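Local structure of ionotropic glutamate receptor bacterial homologue (Nostoc punctiforme, 2PYY) at residues Q77-S82 against G187-N192; A8-P13 against S48-L53. The protein binds L-glutamate through the ligand-binding core of a bacterial ionotropic glutamate receptor homologue, binding that probably controls the opening of its ion channel. One frame throughout, in Å; residues are numbered along the deposited sequence.

Interaction 1: Q77-S82 against G187-N192; sequences QNFDFS and GIILPN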
loop_
_atom_site.group_PDB
_atom_site.type_symbol
_atom_site.label_atom_id
_atom_site.label_comp_id
_atom_site.label_asym_id
_atom_site.label_seq_id
_atom_site.Cartn_x
_atom_site.Cartn_y
_atom_site.Cartn_z
ATOM N N GLN B 77 -6.054 2.743 7.185
ATOM C CA GLN B 77 -6.460 3.895 7.965
ATOM C C GLN B 77 -7.975 4.006 8.104
ATOM O O GLN B 77 -8.492 4.337 9.173
ATOM C CB GLN B 77 -5.910 5.168 7.335
ATOM C CG GLN B 77 -6.191 6.415 8.156
ATOM C CD GLN B 77 -5.604 7.655 7.519
ATOM O OE1 GLN B 77 -4.381 7.810 7.450
ATOM N NE2 GLN B 77 -6.473 8.544 7.040
ATOM N N ASN B 78 -8.693 3.708 7.030
ATOM C CA ASN B 78 -10.149 3.811 7.053
ATOM C C ASN B 78 -10.901 2.499 7.011
ATOM O O ASN B 78 -12.124 2.467 7.179
ATOM C CB ASN B 78 -10.604 4.700 5.902
ATOM C CG ASN B 78 -10.056 6.100 6.022
ATOM O OD1 ASN B 78 -10.462 6.856 6.897
ATOM N ND2 ASN B 78 -9.116 6.445 5.155
ATOM N N PHE B 79 -10.171 1.413 6.790
ATOM C CA PHE B 79 -10.796 0.101 6.716
ATOM C C PHE B 79 -10.012 -0.942 7.502
ATOM O O PHE B 79 -8.897 -0.684 7.945
ATOM C CB PHE B 79 -10.943 -0.315 5.245
ATOM C CG PHE B 79 -11.717 0.680 4.416
ATOM C CD1 PHE B 79 -11.072 1.762 3.818
ATOM C CD2 PHE B 79 -13.102 0.580 4.307
ATOM C CE1 PHE B 79 -11.797 2.735 3.131
ATOM C CE2 PHE B 79 -13.836 1.544 3.624
ATOM C CZ PHE B 79 -13.180 2.626 3.036
ATOM N N ASP B 80 -10.618 -2.104 7.702
ATOM C CA ASP B 80 -9.978 -3.175 8.450
ATOM C C ASP B 80 -9.615 -4.321 7.498
ATOM O O ASP B 80 -10.232 -4.484 6.446
ATOM C CB ASP B 80 -10.920 -3.687 9.543
ATOM C CG ASP B 80 -10.275 -3.689 10.917
ATOM O OD1 ASP B 80 -9.029 -3.650 10.982
ATOM O OD2 ASP B 80 -11.012 -3.752 11.926
ATOM N N PHE B 81 -8.614 -5.104 7.879
ATOM C CA PHE B 81 -8.172 -6.231 7.080
ATOM C C PHE B 81 -8.039 -7.487 7.932
ATOM O O PHE B 81 -7.748 -7.408 9.121
ATOM C CB PHE B 81 -6.808 -5.949 6.441
ATOM C CG PHE B 81 -6.874 -5.146 5.175
ATOM C CD1 PHE B 81 -6.608 -3.784 5.186
ATOM C CD2 PHE B 81 -7.209 -5.751 3.971
ATOM C CE1 PHE B 81 -6.673 -3.030 4.010
ATOM C CE2 PHE B 81 -7.278 -5.010 2.789
ATOM C CZ PHE B 81 -7.011 -3.648 2.812
ATOM N N SER B 82 -8.273 -8.639 7.315
ATOM C CA SER B 82 -8.111 -9.901 8.002
ATOM C C SER B 82 -6.612 -10.132 7.903
ATOM O O SER B 82 -5.874 -9.279 7.391
ATOM C CB SER B 82 -8.773 -11.019 7.231
ATOM O OG SER B 82 -8.041 -11.261 6.039
ATOM N N GLY B 187 -5.433 -9.302 1.474
ATOM C CA GLY B 187 -6.252 -9.636 2.619
ATOM C C GLY B 187 -7.706 -9.421 2.256
ATOM O O GLY B 187 -8.013 -8.963 1.145
ATOM N N ILE B 188 -8.600 -9.794 3.165
ATOM C CA ILE B 188 -10.033 -9.599 2.967
ATOM C C ILE B 188 -10.244 -8.216 3.585
ATOM O O ILE B 188 -9.769 -7.952 4.700
ATOM C CB ILE B 188 -10.850 -10.706 3.712
ATOM C CG1 ILE B 188 -10.664 -12.044 2.975
ATOM C CG2 ILE B 188 -12.344 -10.347 3.768
ATOM C CD1 ILE B 188 -11.158 -13.299 3.747
ATOM N N ILE B 189 -10.883 -7.309 2.849
ATOM C CA ILE B 189 -11.101 -5.964 3.373
ATOM C C ILE B 189 -12.471 -5.940 4.036
ATOM O O ILE B 189 -13.437 -6.485 3.498
ATOM C CB ILE B 189 -10.982 -4.893 2.231
ATOM C CG1 ILE B 189 -10.883 -3.483 2.822
ATOM C CG2 ILE B 189 -12.158 -5.024 1.261
ATOM C CD1 ILE B 189 -10.337 -2.446 1.846
ATOM N N LEU B 190 -12.534 -5.310 5.205
ATOM C CA LEU B 190 -13.754 -5.247 5.992
ATOM C C LEU B 190 -13.952 -3.848 6.531
ATOM O O LEU B 190 -13.006 -3.063 6.590
ATOM C CB LEU B 190 -13.619 -6.188 7.195
ATOM C CG LEU B 190 -13.130 -7.599 6.923
ATOM C CD1 LEU B 190 -12.103 -8.019 7.962
ATOM C CD2 LEU B 190 -14.315 -8.525 6.906
ATOM N N PRO B 191 -15.188 -3.517 6.931
ATOM C CA PRO B 191 -15.429 -2.184 7.482
ATOM C C PRO B 191 -14.856 -2.181 8.902
ATOM O O PRO B 191 -14.657 -3.245 9.485
ATOM C CB PRO B 191 -16.951 -2.074 7.463
ATOM C CG PRO B 191 -17.401 -3.500 7.605
ATOM C CD PRO B 191 -16.453 -4.236 6.704
ATOM N N ASN B 192 -14.572 -1.003 9.444
ATOM C CA ASN B 192 -14.040 -0.927 10.801
ATOM C C ASN B 192 -14.993 -1.574 11.790
ATOM O O ASN B 192 -16.205 -1.536 11.594
ATOM C CB ASN B 192 -13.839 0.519 11.235
ATOM C CG ASN B 192 -12.701 1.190 10.507
ATOM O OD1 ASN B 192 -11.649 0.584 10.267
ATOM N ND2 ASN B 192 -12.898 2.456 10.153
HETATM O O HOH W 1 -14.510 1.354 7.652
HETATM O O HOH W 2 -13.256 -4.978 11.166
#

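Interaction 2: A8-P13 against S48-L53; sequences ATRVIP and SSVPEL. With GLU (glutamic acid), chain E.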
loop_
_atom_site.group_PDB
_atom_site.type_symbol
_atom_site.label_atom_id
_atom_site.label_comp_id
_atom_site.label_asym_id
_atom_site.label_seq_id
_atom_site.Cartn_x
_atom_site.Cartn_y
_atom_site.Cartn_z
ATOM N N ALA B 8 -18.187 -8.337 -1.803
ATOM C CA ALA B 8 -17.726 -7.691 -3.021
ATOM C C ALA B 8 -16.566 -8.486 -3.596
ATOM O O ALA B 8 -15.701 -8.957 -2.854
ATOM C CB ALA B 8 -17.278 -6.269 -2.731
ATOM N N THR B 9 -16.561 -8.652 -4.915
ATOM C CA THR B 9 -15.470 -9.346 -5.573
ATOM C C THR B 9 -15.062 -8.506 -6.778
ATOM O O THR B 9 -15.810 -7.639 -7.217
ATOM C CB THR B 9 -15.863 -10.773 -6.046
ATOM O OG1 THR B 9 -16.768 -10.708 -7.159
ATOM C CG2 THR B 9 -16.505 -11.543 -4.904
ATOM N N ARG B 10 -13.870 -8.766 -7.292
ATOM C CA ARG B 10 -13.349 -8.063 -8.444
ATOM C C ARG B 10 -12.646 -9.147 -9.258
ATOM O O ARG B 10 -11.886 -9.960 -8.723
ATOM C CB ARG B 10 -12.381 -6.969 -7.979
ATOM C CG ARG B 10 -11.750 -6.145 -9.082
ATOM C CD ARG B 10 -10.347 -6.642 -9.360
ATOM N NE ARG B 10 -9.764 -6.047 -10.554
ATOM C CZ ARG B 10 -9.548 -4.747 -10.727
ATOM N NH1 ARG B 10 -9.865 -3.881 -9.771
ATOM N NH2 ARG B 10 -9.031 -4.304 -11.868
ATOM N N VAL B 11 -12.953 -9.178 -10.549
ATOM C CA VAL B 11 -12.389 -10.151 -11.475
ATOM C C VAL B 11 -10.918 -9.862 -11.750
ATOM O O VAL B 11 -10.565 -8.796 -12.241
ATOM C CB VAL B 11 -13.182 -10.151 -12.797
ATOM C CG1 VAL B 11 -12.604 -11.193 -13.762
ATOM C CG2 VAL B 11 -14.652 -10.462 -12.506
ATOM N N ILE B 12 -10.065 -10.824 -11.415
ATOM C CA ILE B 12 -8.624 -10.698 -11.611
ATOM C C ILE B 12 -7.998 -12.093 -11.488
ATOM O O ILE B 12 -7.634 -12.530 -10.403
ATOM C CB ILE B 12 -7.997 -9.727 -10.562
ATOM C CG1 ILE B 12 -6.471 -9.708 -10.721
ATOM C CG2 ILE B 12 -8.416 -10.123 -9.147
ATOM C CD1 ILE B 12 -5.891 -8.311 -10.669
ATOM N N PRO B 13 -7.892 -12.821 -12.611
ATOM C CA PRO B 13 -7.315 -14.167 -12.610
ATOM C C PRO B 13 -5.846 -14.188 -12.228
ATOM O O PRO B 13 -5.109 -13.238 -12.492
ATOM C CB PRO B 13 -7.581 -14.662 -14.035
ATOM C CG PRO B 13 -7.612 -13.407 -14.844
ATOM C CD PRO B 13 -8.398 -12.464 -13.945
ATOM N N SER B 48 -16.043 -3.271 -10.637
ATOM C CA SER B 48 -15.115 -3.074 -11.736
ATOM C C SER B 48 -13.680 -2.652 -11.423
ATOM O O SER B 48 -12.812 -2.712 -12.298
ATOM C CB SER B 48 -15.730 -2.062 -12.703
ATOM O OG SER B 48 -15.010 -2.013 -13.922
ATOM N N SER B 49 -13.426 -2.228 -10.195
ATOM C CA SER B 49 -12.098 -1.781 -9.833
ATOM C C SER B 49 -11.966 -1.850 -8.325
ATOM O O SER B 49 -12.959 -1.978 -7.609
ATOM C CB SER B 49 -11.867 -0.330 -10.290
ATOM O OG SER B 49 -12.687 0.578 -9.535
ATOM N N VAL B 50 -10.737 -1.746 -7.844
ATOM C CA VAL B 50 -10.492 -1.784 -6.419
ATOM C C VAL B 50 -11.161 -0.601 -5.715
ATOM O O VAL B 50 -11.842 -0.791 -4.715
ATOM C CB VAL B 50 -8.991 -1.796 -6.149
ATOM C CG1 VAL B 50 -8.724 -1.686 -4.651
ATOM C CG2 VAL B 50 -8.406 -3.110 -6.680
ATOM N N PRO B 51 -10.965 0.636 -6.216
ATOM C CA PRO B 51 -11.628 1.741 -5.508
ATOM C C PRO B 51 -13.153 1.610 -5.505
ATOM O O PRO B 51 -13.813 1.955 -4.523
ATOM C CB PRO B 51 -11.114 2.988 -6.232
ATOM C CG PRO B 51 -10.658 2.477 -7.576
ATOM C CD PRO B 51 -10.057 1.132 -7.264
ATOM N N GLU B 52 -13.698 1.078 -6.593
ATOM C CA GLU B 52 -15.137 0.873 -6.696
ATOM C C GLU B 52 -15.569 -0.146 -5.627
ATOM O O GLU B 52 -16.619 0.001 -5.003
ATOM C CB GLU B 52 -15.482 0.358 -8.090
ATOM C CG GLU B 52 -16.813 0.816 -8.628
ATOM C CD GLU B 52 -17.039 0.332 -10.062
ATOM O OE1 GLU B 52 -16.758 1.109 -11.000
ATOM O OE2 GLU B 52 -17.471 -0.835 -10.227
ATOM N N LEU B 53 -14.754 -1.176 -5.416
ATOM C CA LEU B 53 -15.057 -2.177 -4.402
ATOM C C LEU B 53 -14.944 -1.560 -3.000
ATOM O O LEU B 53 -15.798 -1.778 -2.131
ATOM C CB LEU B 53 -14.105 -3.377 -4.536
ATOM C CG LEU B 53 -14.232 -4.504 -3.502
ATOM C CD1 LEU B 53 -13.930 -5.864 -4.143
ATOM C CD2 LEU B 53 -13.299 -4.224 -2.340
HETATM N N GLU E . -3.481 -5.733 -5.699
HETATM C CA GLU E . -3.966 -4.526 -6.431
HETATM C C GLU E . -4.572 -3.533 -5.445
HETATM O O GLU E . -5.033 -3.983 -4.374
HETATM C CB GLU E . -5.024 -4.923 -7.462
HETATM C CG GLU E . -5.493 -3.773 -8.347
HETATM C CD GLU E . -6.652 -4.159 -9.256
HETATM O OE1 GLU E . -6.979 -3.373 -10.169
HETATM O OE2 GLU E . -7.238 -5.244 -9.051
HETATM O OXT GLU E . -4.588 -2.322 -5.750
#

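Interaction 1: Q77-S82 against G187-N192
Phe81 and Ile189 face each other as a non-hydrogen-bonded antiparallel pair, a closely packed part of the contact. Ile189 CG1 lies over the Phe81 ring face, 4.2 Å from the centroid, a CH-pi contact, while its CD1 touches Phe81 CZ at 3.7 Å. With CG1 anti to the backbone N (chi1 -167°), the Ile189 chain runs out over the ring, and its CD1 also approaches Phe79 CB. Next along, Asp80 and Leu190 bond both ways, Asp80 N to Leu190 O at 2.8 Å and Leu190 N to Asp80 O at 2.7 Å. Ser82 N then donates to Ile188 O, and Ser82 OG accepts a nearly straight bond (167°) from Ile188 N at 3.3 Å.

The other end is looser and wetter. One water joins Asn78 O to Asn192 N; another donates to Asp80 OD2 at 2.7 Å and to Pro191 O. Asn192 OD1 is buried without a polar partner. The Asp80 carboxylate turns to Lys198 and Arg197 of the second subunit, making salt bridges.

A short ladder thus joins strand 80-81, outermost within this chain, to strand 175-190, with the Phe81-Ile189 face packed against Ile54 and Ile69 and the Asp80 charge committed to the subunit interface.

Interaction 2: A8-P13 against S48-L53
Ala8 opens the contact by pressing its methyl on Leu53, CB to CG 3.6 Å, joining strand 5-10 to helix 50-58. Thr9 points its CB away and offers backbone instead: its carbonyl carbon meets Leu53 CD1 at 3.9 Å. Arg10 covers the most surface. Its CG is anti to the backbone N (chi1 180°), and the chain then bends at chi2 (-100°), carrying the guanidinium to the start of the helix. There one face meets the side-chain carboxylate of the bound glutamate, with NH2 2.8 Å from the ligand's OE1, while Ser48 O lies over the opposite face. Val50 N sits in plane at the edge, 3.0 Å from Arg10 NH1; both are donors, so no bond joins them. Arg10 NE makes a weak bond to Val11 O. Ile12, also a pocket residue, brings CD1 to 3.7 Å from ligand OE2, and Val50 CG2 packs on the ligand's CD at 3.3 Å.

The helix start is itself held in shape: Ser49, the N-cap, accepts from Glu52 N through OG, and the Glu52 carboxylate takes Ser48 N at 2.9 Å. A methionine in place of Arg10 would probably leave the ligand's side-chain carboxylate without its cationic neighbour and the Ser48 carbonyl without the flat group beneath it.

The arrangement is consistent with a pocket suited to an acidic side chain: the guanidinium lies against the carboxylate, whose negative charge would probably offset its own, with the helix start beside the guanidinium, while Ile12 and Val50 supply apolar walls.

In the fold
Both contacts are buried, and they belong to one packed region: Ile189 CG2 of interaction 1 lies 3.9 Å from Leu53 CD2 of interaction 2. They share neighbours too. Strand 64-66 bonds through its backbone to Ala8 and to Ile189, and helix 50-58, which supplies part of interaction 2, also covers Phe79 and Ile189. Their chemistry follows their place. Interaction 1, whose centre lies about 15 Å from the centre of the chain, is a backbone ladder whose polar margin meets water and the second subunit. Interaction 2, centred about 9 Å from the chain centre, has no hydrogen bond between its segments; Ala8 packing on Leu53 and the Arg10 guanidinium against the start of helix 50-58 make the contact.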